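Local coordinates for protein MHC I-like leukocyte 2 long form (Mus musculus, PDB 6A97) that belongs to the MHC class I family and binds heparan sulfate proteoglycans on the surface of fibroblasts, at residues 146-151 against 173-178; 102-107 against 138-143. All blocks are in the same frame, centred on the assembly; numbering follows the deposited sequence.

Interaction 1 of 2, residues 146-151 against 173-178; sequences KTLTWT and LVKTFL
Val174 and Lys175, neighbours on helix 171-193, meet Trp150 on the outermost strand of the MHC class I platform and Leu148 in the turn leading to it, where one long helix of the alpha-2 half lies across an eight-stranded antiparallel sheet. The two backbones come nearest at Leu148 and Lys175, whose CA atoms are 7.6 Å apart, so side chains make the contact. Val174 points at the sheet. Its CG2 branch, set beside the backbone N and anti to the carbonyl carbon, comes obliquely to the six-membered part of the indole and stops 4.0 Å from CZ2 of Trp150. The indole is held from several directions: NE1 donates to the carbonyl of Pro169, and Trp131 and Phe143 each meet the ring system edge-to-face. The nitrogen of this buried ring is therefore satisfied away from the helix. Lys175 comes next and slants across Leu148 nearer the surface. A bend at its third torsion (-67°) carries the ammonium end to the leucine methyl, with NZ 3.6 Å from CD1 of Leu148. CE of Lys175 follows at 4.2 Å from CD1 of Leu148, so the charged tip and its adjoining methylene rest on an apolar branch. Leu148, in a left-handed backbone conformation, also packs on Phe143. Thr176 turns back along the helix, and its OG1 donates to Leu173 O at 2.9 Å, tilted 33° from the carbonyl plane. Phe177 N approaches that oxygen from the same face, giving Leu173 O a second donor at 3.1 Å. Finally, Leu178 N bonds Val174 O at 2.9 Å.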
ATOM      1  N   LYS A 146     -15.513 -17.125  24.353  1.00 76.98           N
ATOM      2  CA  LYS A 146     -16.295 -16.630  25.482  1.00 79.25           C
ATOM      3  C   LYS A 146     -17.201 -17.716  26.053  1.00 79.23           C
ATOM      4  O   LYS A 146     -17.268 -17.915  27.267  1.00 90.71           O
ATOM      5  CB  LYS A 146     -17.135 -15.418  25.063  1.00 73.84           C
ATOM      6  CG  LYS A 146     -16.321 -14.241  24.552  1.00 72.76           C
ATOM      7  CD  LYS A 146     -15.507 -13.613  25.673  1.00 75.73           C
ATOM      8  CE  LYS A 146     -14.734 -12.401  25.187  1.00 77.08           C
ATOM      9  NZ  LYS A 146     -13.637 -12.798  24.256  1.00 83.45           N
ATOM     10  N   THR A 147     -17.886 -18.423  25.162  1.00 71.30           N
ATOM     11  CA  THR A 147     -18.910 -19.389  25.545  1.00 64.46           C
ATOM     12  C   THR A 147     -18.316 -20.753  25.926  1.00 67.56           C
ATOM     13  O   THR A 147     -18.883 -21.477  26.747  1.00 65.34           O
ATOM     14  CB  THR A 147     -19.938 -19.548  24.394  1.00 80.31           C
ATOM     15  OG1 THR A 147     -20.749 -18.369  24.321  1.00 90.37           O
ATOM     16  CG2 THR A 147     -20.848 -20.738  24.612  1.00 84.42           C
ATOM     17  N   LEU A 148     -17.158 -21.073  25.345  1.00 64.80           N
ATOM     18  CA  LEU A 148     -16.502 -22.378  25.500  1.00 56.19           C
ATOM     19  C   LEU A 148     -17.348 -23.501  24.907  1.00 51.12           C
ATOM     20  O   LEU A 148     -17.406 -24.604  25.449  1.00 63.00           O
ATOM     21  CB  LEU A 148     -16.184 -22.682  26.969  1.00 59.80           C
ATOM     22  CG  LEU A 148     -15.256 -21.707  27.694  1.00 69.15           C
ATOM     23  CD1 LEU A 148     -14.919 -22.237  29.079  1.00 70.90           C
ATOM     24  CD2 LEU A 148     -13.989 -21.463  26.885  1.00 67.45           C
ATOM     25  N   THR A 149     -17.996 -23.212  23.787  1.00 52.95           N
ATOM     26  CA  THR A 149     -18.778 -24.210  23.068  1.00 49.33           C
ATOM     27  C   THR A 149     -18.562 -24.020  21.569  1.00 45.82           C
ATOM     28  O   THR A 149     -18.154 -22.946  21.123  1.00 54.48           O
ATOM     29  CB  THR A 149     -20.289 -24.110  23.408  1.00 67.08           C
ATOM     30  OG1 THR A 149     -20.455 -23.884  24.813  1.00 74.53           O
ATOM     31  CG2 THR A 149     -21.032 -25.383  23.016  1.00 74.30           C
ATOM     32  N   TRP A 150     -18.832 -25.061  20.795  1.00 41.63           N
ATOM     33  CA  TRP A 150     -18.696 -24.988  19.349  1.00 51.59           C
ATOM     34  C   TRP A 150     -19.910 -24.359  18.666  1.00 60.05           C
ATOM     35  O   TRP A 150     -21.062 -24.703  18.947  1.00 56.08           O
ATOM     36  CB  TRP A 150     -18.445 -26.382  18.783  1.00 52.08           C
ATOM     37  CG  TRP A 150     -17.074 -26.888  19.092  1.00 56.28           C
ATOM     38  CD1 TRP A 150     -16.706 -27.675  20.146  1.00 51.95           C
ATOM     39  CD2 TRP A 150     -15.880 -26.633  18.343  1.00 54.42           C
ATOM     40  NE1 TRP A 150     -15.357 -27.934  20.094  1.00 51.24           N
ATOM     41  CE2 TRP A 150     -14.825 -27.305  18.999  1.00 54.42           C
ATOM     42  CE3 TRP A 150     -15.600 -25.907  17.180  1.00 53.37           C
ATOM     43  CZ2 TRP A 150     -13.510 -27.269  18.531  1.00 47.61           C
ATOM     44  CZ3 TRP A 150     -14.293 -25.875  16.714  1.00 48.58           C
ATOM     45  CH2 TRP A 150     -13.265 -26.553  17.388  1.00 44.35           C
ATOM     46  N   THR A 151     -19.634 -23.432  17.758  1.00 56.77           N
ATOM     47  CA  THR A 151     -20.670 -22.816  16.947  1.00 55.96           C
ATOM     48  C   THR A 151     -20.725 -23.474  15.573  1.00 55.92           C
ATOM     49  O   THR A 151     -19.695 -23.636  14.920  1.00 47.66           O
ATOM     50  CB  THR A 151     -20.422 -21.306  16.781  1.00 55.72           C
ATOM     51  OG1 THR A 151     -20.395 -20.682  18.069  1.00 60.77           O
ATOM     52  CG2 THR A 151     -21.510 -20.662  15.923  1.00 63.27           C
ATOM     53  N   LEU A 173     -10.510 -29.835  26.709  1.00 51.65           N
ATOM     54  CA  LEU A 173      -9.280 -30.132  25.985  1.00 52.35           C
ATOM     55  C   LEU A 173      -8.895 -28.969  25.078  1.00 50.89           C
ATOM     56  O   LEU A 173      -7.729 -28.580  25.012  1.00 50.43           O
ATOM     57  CB  LEU A 173      -9.424 -31.415  25.163  1.00 52.95           C
ATOM     58  CG  LEU A 173      -9.626 -32.708  25.952  1.00 54.00           C
ATOM     59  CD1 LEU A 173      -9.621 -33.910  25.012  1.00 48.92           C
ATOM     60  CD2 LEU A 173      -8.562 -32.853  27.041  1.00 50.04           C
ATOM     61  N   VAL A 174      -9.886 -28.420  24.381  1.00 48.97           N
ATOM     62  CA  VAL A 174      -9.668 -27.284  23.493  1.00 47.53           C
ATOM     63  C   VAL A 174      -9.065 -26.108  24.248  1.00 48.71           C
ATOM     64  O   VAL A 174      -8.073 -25.518  23.814  1.00 43.09           O
ATOM     65  CB  VAL A 174     -10.987 -26.828  22.820  1.00 47.76           C
ATOM     66  CG1 VAL A 174     -10.787 -25.512  22.080  1.00 47.36           C
ATOM     67  CG2 VAL A 174     -11.509 -27.908  21.880  1.00 40.78           C
ATOM     68  N   LYS A 175      -9.656 -25.785  25.396  1.00 54.36           N
ATOM     69  CA  LYS A 175      -9.263 -24.585  26.120  1.00 52.74           C
ATOM     70  C   LYS A 175      -7.856 -24.720  26.707  1.00 53.25           C
ATOM     71  O   LYS A 175      -7.102 -23.752  26.713  1.00 51.54           O
ATOM     72  CB  LYS A 175     -10.287 -24.252  27.218  1.00 59.43           C
ATOM     73  CG  LYS A 175      -9.813 -24.488  28.645  1.00 69.90           C
ATOM     74  CD  LYS A 175     -10.773 -23.884  29.659  1.00 77.27           C
ATOM     75  CE  LYS A 175     -10.775 -22.362  29.565  1.00 77.91           C
ATOM     76  NZ  LYS A 175     -11.700 -21.739  30.551  1.00 79.18           N
ATOM     77  N   THR A 176      -7.490 -25.910  27.178  1.00 58.06           N
ATOM     78  CA  THR A 176      -6.146 -26.094  27.717  1.00 59.79           C
ATOM     79  C   THR A 176      -5.128 -25.921  26.599  1.00 55.38           C
ATOM     80  O   THR A 176      -4.115 -25.242  26.769  1.00 61.03           O
ATOM     81  CB  THR A 176      -5.951 -27.474  28.383  1.00 66.44           C
ATOM     82  OG1 THR A 176      -6.148 -28.511  27.415  1.00 85.11           O
ATOM     83  CG2 THR A 176      -6.917 -27.658  29.548  1.00 60.42           C
ATOM     84  N   PHE A 177      -5.415 -26.513  25.445  1.00 49.71           N
ATOM     85  CA  PHE A 177      -4.512 -26.391  24.305  1.00 52.15           C
ATOM     86  C   PHE A 177      -4.366 -24.941  23.841  1.00 47.46           C
ATOM     87  O   PHE A 177      -3.253 -24.473  23.607  1.00 49.39           O
ATOM     88  CB  PHE A 177      -4.979 -27.261  23.139  1.00 48.42           C
ATOM     89  CG  PHE A 177      -3.992 -27.321  22.008  1.00 49.16           C
ATOM     90  CD1 PHE A 177      -2.952 -28.234  22.030  1.00 46.98           C
ATOM     91  CD2 PHE A 177      -4.092 -26.450  20.935  1.00 52.76           C
ATOM     92  CE1 PHE A 177      -2.033 -28.285  20.996  1.00 58.96           C
ATOM     93  CE2 PHE A 177      -3.176 -26.496  19.901  1.00 56.43           C
ATOM     94  CZ  PHE A 177      -2.147 -27.417  19.929  1.00 58.22           C
ATOM     95  N   LEU A 178      -5.481 -24.229  23.716  1.00 44.52           N
ATOM     96  CA  LEU A 178      -5.431 -22.858  23.211  1.00 41.11           C
ATOM     97  C   LEU A 178      -4.916 -21.853  24.238  1.00 49.56           C
ATOM     98  O   LEU A 178      -4.262 -20.877  23.874  1.00 58.41           O
ATOM     99  CB  LEU A 178      -6.809 -22.412  22.718  1.00 46.16           C
ATOM    100  CG  LEU A 178      -7.377 -23.121  21.490  1.00 48.52           C
ATOM    101  CD1 LEU A 178      -8.708 -22.502  21.105  1.00 43.86           C
ATOM    102  CD2 LEU A 178      -6.393 -23.054  20.327  1.00 50.11           C
TER

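Interaction 2 of 2, residues 102-107 against 138-143; sequences NQKSQE and QNFLTF
Lys104 lays the last methylene of its side chain against the outer end of the Phe140 ring, with CE 3.7 Å from CZ of Phe140. The ring atom CE2 of Phe140 lies slightly farther from CE of Lys104, at 4.0 Å. The two side chains approach from opposite directions, one from helix 98-104 and the other from strand 138-144 of the platform sheet, and the lysine carbon reaches the ring obliquely. A bend at the second torsion of Lys104 (-54°) swings its otherwise extended outer chain into place. Phe140 has its ring anti to the backbone N (chi1 175°), which sends the ring out from the strand toward the helix. A classic beta bulge, in which Phe140 and Leu141 both face Leu133 of the neighbouring strand, shapes the backbone here. Leu141 lies over one face of the Phe140 ring, its CG 3.6 Å above the plane over the ring centre. Trp164 of helix 158-167 meets the Phe140 ring edge-to-face and also touches Lys104. On the other segment, residues Lys104 to Glu107 form a type I turn, with Glu107 N bonding to Lys104 O at 3.1 Å. The contact brings helix 98-104 of the alpha-1 region up to strand 138-144 of the alpha-2 region through one pair of side chains. The ammonium group of Lys104 makes its cation-pi interaction with Tyr135, while Phe140 receives the neighbouring methylene: the lysine offers its apolar carbon to one aromatic ring and its cation to another.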
ATOM      1  N   ASN A 102     -14.341 -39.363  12.348  1.00 47.56           N
ATOM      2  CA  ASN A 102     -15.126 -40.591  12.219  1.00 47.59           C
ATOM      3  C   ASN A 102     -16.482 -40.352  11.552  1.00 52.31           C
ATOM      4  O   ASN A 102     -16.896 -41.108  10.677  1.00 57.59           O
ATOM      5  CB  ASN A 102     -15.326 -41.239  13.586  1.00 50.85           C
ATOM      6  CG  ASN A 102     -14.089 -41.981  14.061  1.00 59.49           C
ATOM      7  OD1 ASN A 102     -13.375 -42.587  13.263  1.00 60.06           O
ATOM      8  ND2 ASN A 102     -13.827 -41.931  15.363  1.00 57.38           N
ATOM      9  N   GLN A 103     -17.163 -39.282  11.956  1.00 48.77           N
ATOM     10  CA  GLN A 103     -18.495 -38.979  11.436  1.00 59.26           C
ATOM     11  C   GLN A 103     -18.451 -38.528   9.982  1.00 58.86           C
ATOM     12  O   GLN A 103     -19.302 -38.921   9.192  1.00 63.12           O
ATOM     13  CB  GLN A 103     -19.181 -37.909  12.297  1.00 58.11           C
ATOM     14  CG  GLN A 103     -19.463 -38.340  13.733  1.00 61.71           C
ATOM     15  CD  GLN A 103     -20.350 -39.583  13.818  1.00 75.23           C
ATOM     16  OE1 GLN A 103     -21.336 -39.717  13.084  1.00 72.45           O
ATOM     17  NE2 GLN A 103     -19.990 -40.505  14.712  1.00 70.56           N
ATOM     18  N   LYS A 104     -17.453 -37.722   9.627  1.00 53.82           N
ATOM     19  CA  LYS A 104     -17.306 -37.272   8.246  1.00 55.03           C
ATOM     20  C   LYS A 104     -16.801 -38.388   7.335  1.00 54.07           C
ATOM     21  O   LYS A 104     -17.059 -38.386   6.128  1.00 55.97           O
ATOM     22  CB  LYS A 104     -16.366 -36.067   8.163  1.00 51.28           C
ATOM     23  CG  LYS A 104     -16.988 -34.764   8.658  1.00 54.66           C
ATOM     24  CD  LYS A 104     -18.308 -34.478   7.943  1.00 48.28           C
ATOM     25  CE  LYS A 104     -18.815 -33.075   8.251  1.00 57.20           C
ATOM     26  NZ  LYS A 104     -20.207 -32.858   7.759  1.00 61.25           N
ATOM     27  N   SER A 105     -16.085 -39.346   7.912  1.00 49.59           N
ATOM     28  CA  SER A 105     -15.571 -40.473   7.138  1.00 54.79           C
ATOM     29  C   SER A 105     -16.693 -41.365   6.619  1.00 61.41           C
ATOM     30  O   SER A 105     -16.483 -42.180   5.723  1.00 71.68           O
ATOM     31  CB  SER A 105     -14.598 -41.299   7.976  1.00 53.38           C
ATOM     32  OG  SER A 105     -13.422 -40.560   8.256  1.00 59.60           O
ATOM     33  N   GLN A 106     -17.886 -41.207   7.184  1.00 64.77           N
ATOM     34  CA  GLN A 106     -19.036 -42.003   6.774  1.00 70.22           C
ATOM     35  C   GLN A 106     -19.673 -41.467   5.495  1.00 70.77           C
ATOM     36  O   GLN A 106     -20.421 -42.180   4.824  1.00 73.63           O
ATOM     37  CB  GLN A 106     -20.080 -42.046   7.890  1.00 68.35           C
ATOM     38  CG  GLN A 106     -19.606 -42.742   9.155  1.00 73.61           C
ATOM     39  CD  GLN A 106     -20.749 -43.090  10.090  1.00 84.86           C
ATOM     40  OE1 GLN A 106     -21.886 -43.277   9.655  1.00 88.20           O
ATOM     41  NE2 GLN A 106     -20.453 -43.178  11.382  1.00 88.61           N
ATOM     42  N   GLU A 107     -19.373 -40.212   5.165  1.00 62.38           N
ATOM     43  CA  GLU A 107     -19.970 -39.559   4.001  1.00 61.41           C
ATOM     44  C   GLU A 107     -19.539 -40.214   2.689  1.00 62.50           C
ATOM     45  O   GLU A 107     -18.377 -40.578   2.508  1.00 62.97           O
ATOM     46  CB  GLU A 107     -19.609 -38.069   3.969  1.00 61.30           C
ATOM     47  CG  GLU A 107     -20.178 -37.244   5.114  1.00 70.56           C
ATOM     48  CD  GLU A 107     -21.698 -37.254   5.157  1.00 88.21           C
ATOM     49  OE1 GLU A 107     -22.325 -37.322   4.077  1.00 97.93           O
ATOM     50  OE2 GLU A 107     -22.265 -37.176   6.267  1.00 90.11           O
ATOM     51  N   GLN A 138     -15.954 -24.763   2.919  1.00 39.52           N
ATOM     52  CA  GLN A 138     -16.854 -23.808   3.568  1.00 41.18           C
ATOM     53  C   GLN A 138     -16.668 -23.833   5.082  1.00 37.54           C
ATOM     54  O   GLN A 138     -16.278 -24.857   5.640  1.00 38.50           O
ATOM     55  CB  GLN A 138     -18.312 -24.116   3.218  1.00 46.55           C
ATOM     56  CG  GLN A 138     -18.616 -24.092   1.728  1.00 50.57           C
ATOM     57  CD  GLN A 138     -18.400 -22.721   1.107  1.00 56.94           C
ATOM     58  OE1 GLN A 138     -18.695 -21.690   1.718  1.00 56.36           O
ATOM     59  NE2 GLN A 138     -17.878 -22.704  -0.114  1.00 55.67           N
ATOM     60  N   ASN A 139     -16.931 -22.704   5.738  1.00 36.63           N
ATOM     61  CA  ASN A 139     -17.005 -22.662   7.197  1.00 43.85           C
ATOM     62  C   ASN A 139     -17.871 -23.799   7.716  1.00 44.03           C
ATOM     63  O   ASN A 139     -18.899 -24.122   7.124  1.00 44.74           O
ATOM     64  CB  ASN A 139     -17.565 -21.322   7.688  1.00 42.58           C
ATOM     65  CG  ASN A 139     -16.650 -20.161   7.377  1.00 50.97           C
ATOM     66  OD1 ASN A 139     -15.475 -20.348   7.070  1.00 40.66           O
ATOM     67  ND2 ASN A 139     -17.182 -18.949   7.466  1.00 51.12           N
ATOM     68  N   PHE A 140     -17.443 -24.405   8.816  1.00 43.28           N
ATOM     69  CA  PHE A 140     -18.096 -25.594   9.357  1.00 41.38           C
ATOM     70  C   PHE A 140     -18.384 -25.363  10.837  1.00 45.41           C
ATOM     71  O   PHE A 140     -19.534 -25.169  11.229  1.00 49.32           O
ATOM     72  CB  PHE A 140     -17.209 -26.829   9.142  1.00 47.93           C
ATOM     73  CG  PHE A 140     -17.738 -28.099   9.765  1.00 48.63           C
ATOM     74  CD1 PHE A 140     -19.097 -28.290   9.973  1.00 45.74           C
ATOM     75  CD2 PHE A 140     -16.862 -29.111  10.137  1.00 51.42           C
ATOM     76  CE1 PHE A 140     -19.570 -29.459  10.545  1.00 49.90           C
ATOM     77  CE2 PHE A 140     -17.331 -30.287  10.707  1.00 53.65           C
ATOM     78  CZ  PHE A 140     -18.686 -30.458  10.912  1.00 53.70           C
ATOM     79  N   LEU A 141     -17.333 -25.365  11.649  1.00 38.89           N
ATOM     80  CA  LEU A 141     -17.473 -25.091  13.074  1.00 40.36           C
ATOM     81  C   LEU A 141     -16.517 -23.994  13.523  1.00 41.41           C
ATOM     82  O   LEU A 141     -15.486 -23.752  12.895  1.00 42.87           O
ATOM     83  CB  LEU A 141     -17.231 -26.361  13.896  1.00 41.14           C
ATOM     84  CG  LEU A 141     -18.076 -27.596  13.565  1.00 44.82           C
ATOM     85  CD1 LEU A 141     -17.693 -28.762  14.462  1.00 48.79           C
ATOM     86  CD2 LEU A 141     -19.570 -27.298  13.690  1.00 47.25           C
ATOM     87  N   THR A 142     -16.865 -23.331  14.617  1.00 43.45           N
ATOM     88  CA  THR A 142     -16.006 -22.318  15.214  1.00 41.15           C
ATOM     89  C   THR A 142     -16.111 -22.409  16.726  1.00 52.04           C
ATOM     90  O   THR A 142     -17.216 -22.436  17.273  1.00 52.73           O
ATOM     91  CB  THR A 142     -16.388 -20.896  14.757  1.00 44.12           C
ATOM     92  OG1 THR A 142     -16.106 -20.745  13.360  1.00 53.48           O
ATOM     93  CG2 THR A 142     -15.611 -19.844  15.550  1.00 38.83           C
ATOM     94  N   PHE A 143     -14.974 -22.465  17.409  1.00 46.94           N
ATOM     95  CA  PHE A 143     -15.000 -22.552  18.862  1.00 52.94           C
ATOM     96  C   PHE A 143     -15.160 -21.164  19.474  1.00 52.90           C
ATOM     97  O   PHE A 143     -14.356 -20.265  19.228  1.00 43.75           O
ATOM     98  CB  PHE A 143     -13.736 -23.231  19.397  1.00 47.51           C
ATOM     99  CG  PHE A 143     -13.778 -23.491  20.876  1.00 45.52           C
ATOM    100  CD1 PHE A 143     -14.545 -24.526  21.388  1.00 51.10           C
ATOM    101  CD2 PHE A 143     -13.061 -22.696  21.755  1.00 48.34           C
ATOM    102  CE1 PHE A 143     -14.597 -24.764  22.747  1.00 51.52           C
ATOM    103  CE2 PHE A 143     -13.104 -22.932  23.118  1.00 51.41           C
ATOM    104  CZ  PHE A 143     -13.873 -23.966  23.614  1.00 51.31           C
TER

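Both contacts belong to the alpha-1/alpha-2 platform, with centres about 17 Å apart on the same side of the chain's centre. They come in series along the sequence: interaction 2 closes at strand 138-144 before interaction 1 opens at residue 146, in the turn into strand 149-152. These two strands are antiparallel neighbours at one margin of the sheet, and Thr151 N probably bonds Thr142 O at 2.7 Å between them. Trp150 also packs on the backbone of 142-143. The two contacts bring this margin against different helices, 98-104 of the alpha-1 region and 171-193 of the alpha-2 region, so both halves of the platform meet it.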